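Side-chain contacts in RimK-related lysine biosynthesis protein (Thermococcus kodakarensis, PDB 5K2M), which probably acts as an ATP-dependent ligase of amino-acid biosynthesis, and binds ADP and magnesium ions in an ATP-grasp domain: residues 57-60 against 61-65; 144-147 against 148-152. All coordinates share one frame; numbering follows the deposited sequence.

In the fold
Each interaction is one continuous stretch of chain; interaction 1 is helical, and interaction 2 passes from helix into loop. Interaction 1 belongs to helix 53-65, beside the parallel sheet near the N terminus. Interaction 2 takes in the C-terminal part of helix 138-150 and the residues that follow, within the ATP-grasp range. Their centres are 31 Å apart and their nearest atoms about 15 Å, so they do not touch. Interaction 1 is away from the annotated sites. Interaction 2 is closer: the side chain of Arg148 is about 5 Å from that of Lys122, which binds ADP, and about 10 Å from a bound ADP. Both contacts also meet other subunits, the second at interaction 1 and the third, with the fourth at Lys152, at interaction 2.

Interaction 1 (57-60 against 61-65); sequences LYTA and RLFES
Residues 57-60 and 61-65 are successive turns of helix 53-65, joined by four i to i+4 backbone hydrogen bonds from Arg61, Leu62, Phe63 and Glu64 back to Leu57, Tyr58, Thr59 and Ala60. The straightest runs from Phe63 N to Thr59 O, 3.1 Å long with an N-H...O angle of 172°. Much of the remaining contact is side-chain carbon against these same carbonyl oxygens. Leu62 has CG beside its own backbone N (chi1 -74°), and this puts CG 3.4 Å from Tyr58 O. CD1 of Leu62 reaches the same oxygen at 3.5 Å. The Phe63 ring approaches Thr59 O obliquely through CD2, at 3.4 Å. That ring carbon is also the nearest side-chain neighbour of Thr59 OG1 across the contact, at 4.3 Å. Thr59 OG1 is buried and has no polar partner in the model.

The helix is the crossover of a beta-alpha-beta unit between strands 45-49 and 70-71 of the parallel sheet. Ala60 and Phe63 face this sheet, touching Ile48 and Val46 respectively, and both also meet Thr70. Tyr58 turns to the second subunit, where its OH bonds Asp82 and its ring meets Phe85.

Glu64 lays CG 3.2 Å from Ala60 O. Its chain then runs out extended (chi2 165°), and OE1 takes a hydrogen bond with Ser74 OG. Arg61 keeps only its root in the contact, CB lying 3.7 Å from Leu57 O, while the bent chain carries the guanidinium away.

Interaction 2 (144-147 against 148-152); sequences VLEH and RKWMK
Glu146 and Lys149 lie alongside each other, pointing the same way, with Glu146 OE2 3.6 Å from Lys149 CD. The other carboxylate oxygen, Glu146 OE1, is 3.8 Å from Trp150 NE1, too far to bond, and Trp150 NE1 has no polar partner in the model. The carboxylate and indole planes are 79° apart. Lys149 NZ bends back over one face of the Trp150 ring, 3.5 Å above its plane and toward the rim. On another side of the helix, Arg148 CG, beside its own backbone N (chi1 -69°), packs 3.3 Å from Val144 O.

Backbone bonds position these groups. Arg148 N to Val144 O is straight, but Trp150 N makes only weak bonds to Glu146 O and His147 O. Further out, Glu146 OE1 bonds Leu131 N of the third subunit, and Arg148 NH2 bonds Tyr156 O. With an alanine at Glu146, that Leu131 amide would probably lose its acceptor, and a gap would open beside Lys149 and Trp150.

Glu146 OE2 and Lys149 NZ are 5.2 Å apart, so the opposite charges are not in direct contact but probably attract each other. With a weak, long ion pair to Arg198 of the third subunit as well, the carboxylate is likely to stay ionised.

Interaction 1 (57-60 against 61-65)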
loop_
_atom_site.group_PDB
_atom_site.type_symbol
_atom_site.label_atom_id
_atom_site.label_comp_id
_atom_site.label_asym_id
_atom_site.label_seq_id
_atom_site.Cartn_x
_atom_site.Cartn_y
_atom_site.Cartn_z
ATOM N N LEU A 57 -2.160 21.057 -31.531
ATOM C CA LEU A 57 -2.499 21.533 -30.186
ATOM C C LEU A 57 -1.754 20.758 -29.090
ATOM O O LEU A 57 -1.109 21.349 -28.220
ATOM C CB LEU A 57 -4.002 21.416 -29.965
ATOM C CG LEU A 57 -4.559 21.642 -28.556
ATOM C CD1 LEU A 57 -4.212 23.005 -28.009
ATOM C CD2 LEU A 57 -6.069 21.496 -28.644
ATOM N N TYR A 58 -1.830 19.437 -29.155
ATOM C CA TYR A 58 -1.185 18.589 -28.167
ATOM C C TYR A 58 0.344 18.669 -28.278
ATOM O O TYR A 58 1.007 18.747 -27.257
ATOM C CB TYR A 58 -1.688 17.143 -28.245
ATOM C CG TYR A 58 -3.052 16.969 -27.636
ATOM C CD1 TYR A 58 -4.199 17.184 -28.390
ATOM C CD2 TYR A 58 -3.208 16.614 -26.294
ATOM C CE1 TYR A 58 -5.467 17.035 -27.832
ATOM C CE2 TYR A 58 -4.469 16.474 -25.732
ATOM C CZ TYR A 58 -5.590 16.684 -26.509
ATOM O OH TYR A 58 -6.842 16.567 -25.982
ATOM N N THR A 59 0.909 18.715 -29.484
ATOM C CA THR A 59 2.358 18.812 -29.547
ATOM C C THR A 59 2.855 20.165 -28.997
ATOM O O THR A 59 3.842 20.178 -28.281
ATOM C CB THR A 59 3.051 18.359 -30.880
ATOM O OG1 THR A 59 3.615 19.458 -31.593
ATOM C CG2 THR A 59 2.189 17.570 -31.766
ATOM N N ALA A 60 2.151 21.270 -29.259
ATOM C CA ALA A 60 2.492 22.549 -28.606
ATOM C C ALA A 60 2.493 22.436 -27.074
ATOM O O ALA A 60 3.449 22.846 -26.418
ATOM C CB ALA A 60 1.545 23.659 -29.044
ATOM N N ARG A 61 1.431 21.863 -26.514
ATOM C CA ARG A 61 1.308 21.741 -25.069
ATOM C C ARG A 61 2.429 20.904 -24.472
ATOM O O ARG A 61 2.937 21.234 -23.411
ATOM C CB ARG A 61 -0.054 21.140 -24.670
ATOM C CG ARG A 61 -0.212 20.895 -23.170
ATOM C CD ARG A 61 -0.294 22.213 -22.403
ATOM N NE ARG A 61 -0.230 22.048 -20.953
ATOM C CZ ARG A 61 0.884 22.059 -20.232
ATOM N NH1 ARG A 61 0.818 21.914 -18.916
ATOM N NH2 ARG A 61 2.071 22.195 -20.811
ATOM N N LEU A 62 2.793 19.814 -25.143
ATOM C CA LEU A 62 3.872 18.947 -24.676
ATOM C C LEU A 62 5.261 19.621 -24.699
ATOM O O LEU A 62 6.042 19.502 -23.745
ATOM C CB LEU A 62 3.877 17.659 -25.494
ATOM C CG LEU A 62 2.713 16.736 -25.100
ATOM C CD1 LEU A 62 2.377 15.748 -26.208
ATOM C CD2 LEU A 62 3.047 16.036 -23.790
ATOM N N PHE A 63 5.565 20.341 -25.764
ATOM C CA PHE A 63 6.801 21.119 -25.790
ATOM C C PHE A 63 6.832 22.195 -24.694
ATOM O O PHE A 63 7.869 22.375 -24.041
ATOM C CB PHE A 63 7.065 21.705 -27.176
ATOM C CG PHE A 63 7.761 20.747 -28.099
ATOM C CD1 PHE A 63 9.052 20.326 -27.822
ATOM C CD2 PHE A 63 7.132 20.261 -29.239
ATOM C CE1 PHE A 63 9.707 19.425 -28.649
ATOM C CE2 PHE A 63 7.782 19.378 -30.079
ATOM C CZ PHE A 63 9.077 18.956 -29.781
ATOM N N GLU A 64 5.705 22.872 -24.465
ATOM C CA GLU A 64 5.583 23.826 -23.346
ATOM C C GLU A 64 5.861 23.130 -22.004
ATOM O O GLU A 64 6.502 23.699 -21.135
ATOM C CB GLU A 64 4.194 24.484 -23.320
ATOM C CG GLU A 64 3.928 25.411 -24.512
ATOM C CD GLU A 64 2.462 25.779 -24.709
ATOM O OE1 GLU A 64 1.585 25.190 -24.063
ATOM O OE2 GLU A 64 2.170 26.676 -25.528
ATOM N N SER A 65 5.407 21.886 -21.857
ATOM C CA SER A 65 5.628 21.130 -20.629
ATOM C C SER A 65 7.116 20.859 -20.440
ATOM O O SER A 65 7.564 20.657 -19.317
ATOM C CB SER A 65 4.842 19.808 -20.633
ATOM O OG SER A 65 5.463 18.809 -21.432
#

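Interaction 2 (144-147 against 148-152)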
loop_
_atom_site.group_PDB
_atom_site.type_symbol
_atom_site.label_atom_id
_atom_site.label_comp_id
_atom_site.label_asym_id
_atom_site.label_seq_id
_atom_site.Cartn_x
_atom_site.Cartn_y
_atom_site.Cartn_z
ATOM N N VAL A 144 -29.374 18.279 -41.857
ATOM C CA VAL A 144 -28.050 18.534 -41.294
ATOM C C VAL A 144 -27.953 18.033 -39.852
ATOM O O VAL A 144 -27.006 17.332 -39.495
ATOM C CB VAL A 144 -27.682 20.031 -41.368
ATOM C CG1 VAL A 144 -26.411 20.338 -40.570
ATOM C CG2 VAL A 144 -27.494 20.438 -42.819
ATOM N N LEU A 145 -28.933 18.383 -39.027
ATOM C CA LEU A 145 -28.911 17.972 -37.622
ATOM C C LEU A 145 -29.051 16.451 -37.450
ATOM O O LEU A 145 -28.429 15.870 -36.552
ATOM C CB LEU A 145 -29.995 18.692 -36.830
ATOM C CG LEU A 145 -29.851 20.216 -36.752
ATOM C CD1 LEU A 145 -31.099 20.794 -36.115
ATOM C CD2 LEU A 145 -28.608 20.607 -35.965
ATOM N N GLU A 146 -29.848 15.812 -38.305
ATOM C CA GLU A 146 -29.944 14.335 -38.319
ATOM C C GLU A 146 -28.580 13.714 -38.575
ATOM O O GLU A 146 -28.182 12.762 -37.912
ATOM C CB GLU A 146 -30.924 13.824 -39.397
ATOM C CG GLU A 146 -32.301 13.416 -38.891
ATOM C CD GLU A 146 -32.271 12.208 -37.956
ATOM O OE1 GLU A 146 -31.995 11.066 -38.411
ATOM O OE2 GLU A 146 -32.533 12.421 -36.751
ATOM N N HIS A 147 -27.860 14.244 -39.550
ATOM C CA HIS A 147 -26.541 13.690 -39.866
ATOM C C HIS A 147 -25.508 13.966 -38.780
ATOM O O HIS A 147 -24.769 13.063 -38.406
ATOM C CB HIS A 147 -26.068 14.146 -41.245
ATOM C CG HIS A 147 -26.869 13.549 -42.355
ATOM N ND1 HIS A 147 -26.373 12.575 -43.195
ATOM C CD2 HIS A 147 -28.157 13.737 -42.719
ATOM C CE1 HIS A 147 -27.315 12.215 -44.046
ATOM N NE2 HIS A 147 -28.406 12.902 -43.778
ATOM N N ARG A 148 -25.473 15.186 -38.252
ATOM C CA ARG A 148 -24.557 15.508 -37.155
ATOM C C ARG A 148 -24.780 14.596 -35.946
ATOM O O ARG A 148 -23.829 14.134 -35.321
ATOM C CB ARG A 148 -24.723 16.959 -36.727
ATOM C CG ARG A 148 -24.244 17.965 -37.751
ATOM C CD ARG A 148 -22.738 17.980 -37.883
ATOM N NE ARG A 148 -22.342 19.290 -38.377
ATOM C CZ ARG A 148 -22.233 20.376 -37.609
ATOM N NH1 ARG A 148 -21.910 21.529 -38.179
ATOM N NH2 ARG A 148 -22.428 20.318 -36.280
ATOM N N LYS A 149 -26.046 14.356 -35.634
ATOM C CA LYS A 149 -26.466 13.475 -34.550
ATOM C C LYS A 149 -25.789 12.103 -34.624
ATOM O O LYS A 149 -25.253 11.625 -33.624
ATOM C CB LYS A 149 -27.991 13.322 -34.612
ATOM C CG LYS A 149 -28.636 12.302 -33.680
ATOM C CD LYS A 149 -30.032 11.942 -34.192
ATOM C CE LYS A 149 -30.980 11.514 -33.081
ATOM N NZ LYS A 149 -30.547 10.253 -32.422
ATOM N N TRP A 150 -25.801 11.485 -35.805
ATOM C CA TRP A 150 -25.263 10.133 -35.964
ATOM C C TRP A 150 -23.775 10.075 -36.259
ATOM O O TRP A 150 -23.229 8.994 -36.422
ATOM C CB TRP A 150 -26.041 9.354 -37.035
ATOM C CG TRP A 150 -27.405 8.959 -36.580
ATOM C CD1 TRP A 150 -28.588 9.293 -37.164
ATOM C CD2 TRP A 150 -27.736 8.179 -35.418
ATOM N NE1 TRP A 150 -29.637 8.758 -36.454
ATOM C CE2 TRP A 150 -29.144 8.071 -35.376
ATOM C CE3 TRP A 150 -26.978 7.555 -34.412
ATOM C CZ2 TRP A 150 -29.817 7.357 -34.369
ATOM C CZ3 TRP A 150 -27.647 6.852 -33.406
ATOM C CH2 TRP A 150 -29.055 6.762 -33.395
ATOM N N MET A 151 -23.095 11.212 -36.315
ATOM C CA MET A 151 -21.647 11.175 -36.478
ATOM C C MET A 151 -21.003 10.917 -35.123
ATOM O O MET A 151 -21.508 11.362 -34.094
ATOM C CB MET A 151 -21.137 12.447 -37.142
ATOM C CG MET A 151 -21.625 12.539 -38.577
ATOM S SD MET A 151 -21.284 14.097 -39.390
ATOM C CE MET A 151 -19.794 13.629 -40.248
ATOM N N LYS A 152 -19.906 10.169 -35.129
ATOM C CA LYS A 152 -19.312 9.688 -33.877
ATOM C C LYS A 152 -18.731 10.801 -33.005
ATOM O O LYS A 152 -18.880 10.770 -31.788
ATOM C CB LYS A 152 -18.231 8.635 -34.153
ATOM C CG LYS A 152 -18.725 7.208 -33.999
ATOM C CD LYS A 152 -17.925 6.248 -34.861
ATOM C CE LYS A 152 -18.437 6.236 -36.294
ATOM N NZ LYS A 152 -19.722 5.490 -36.426
#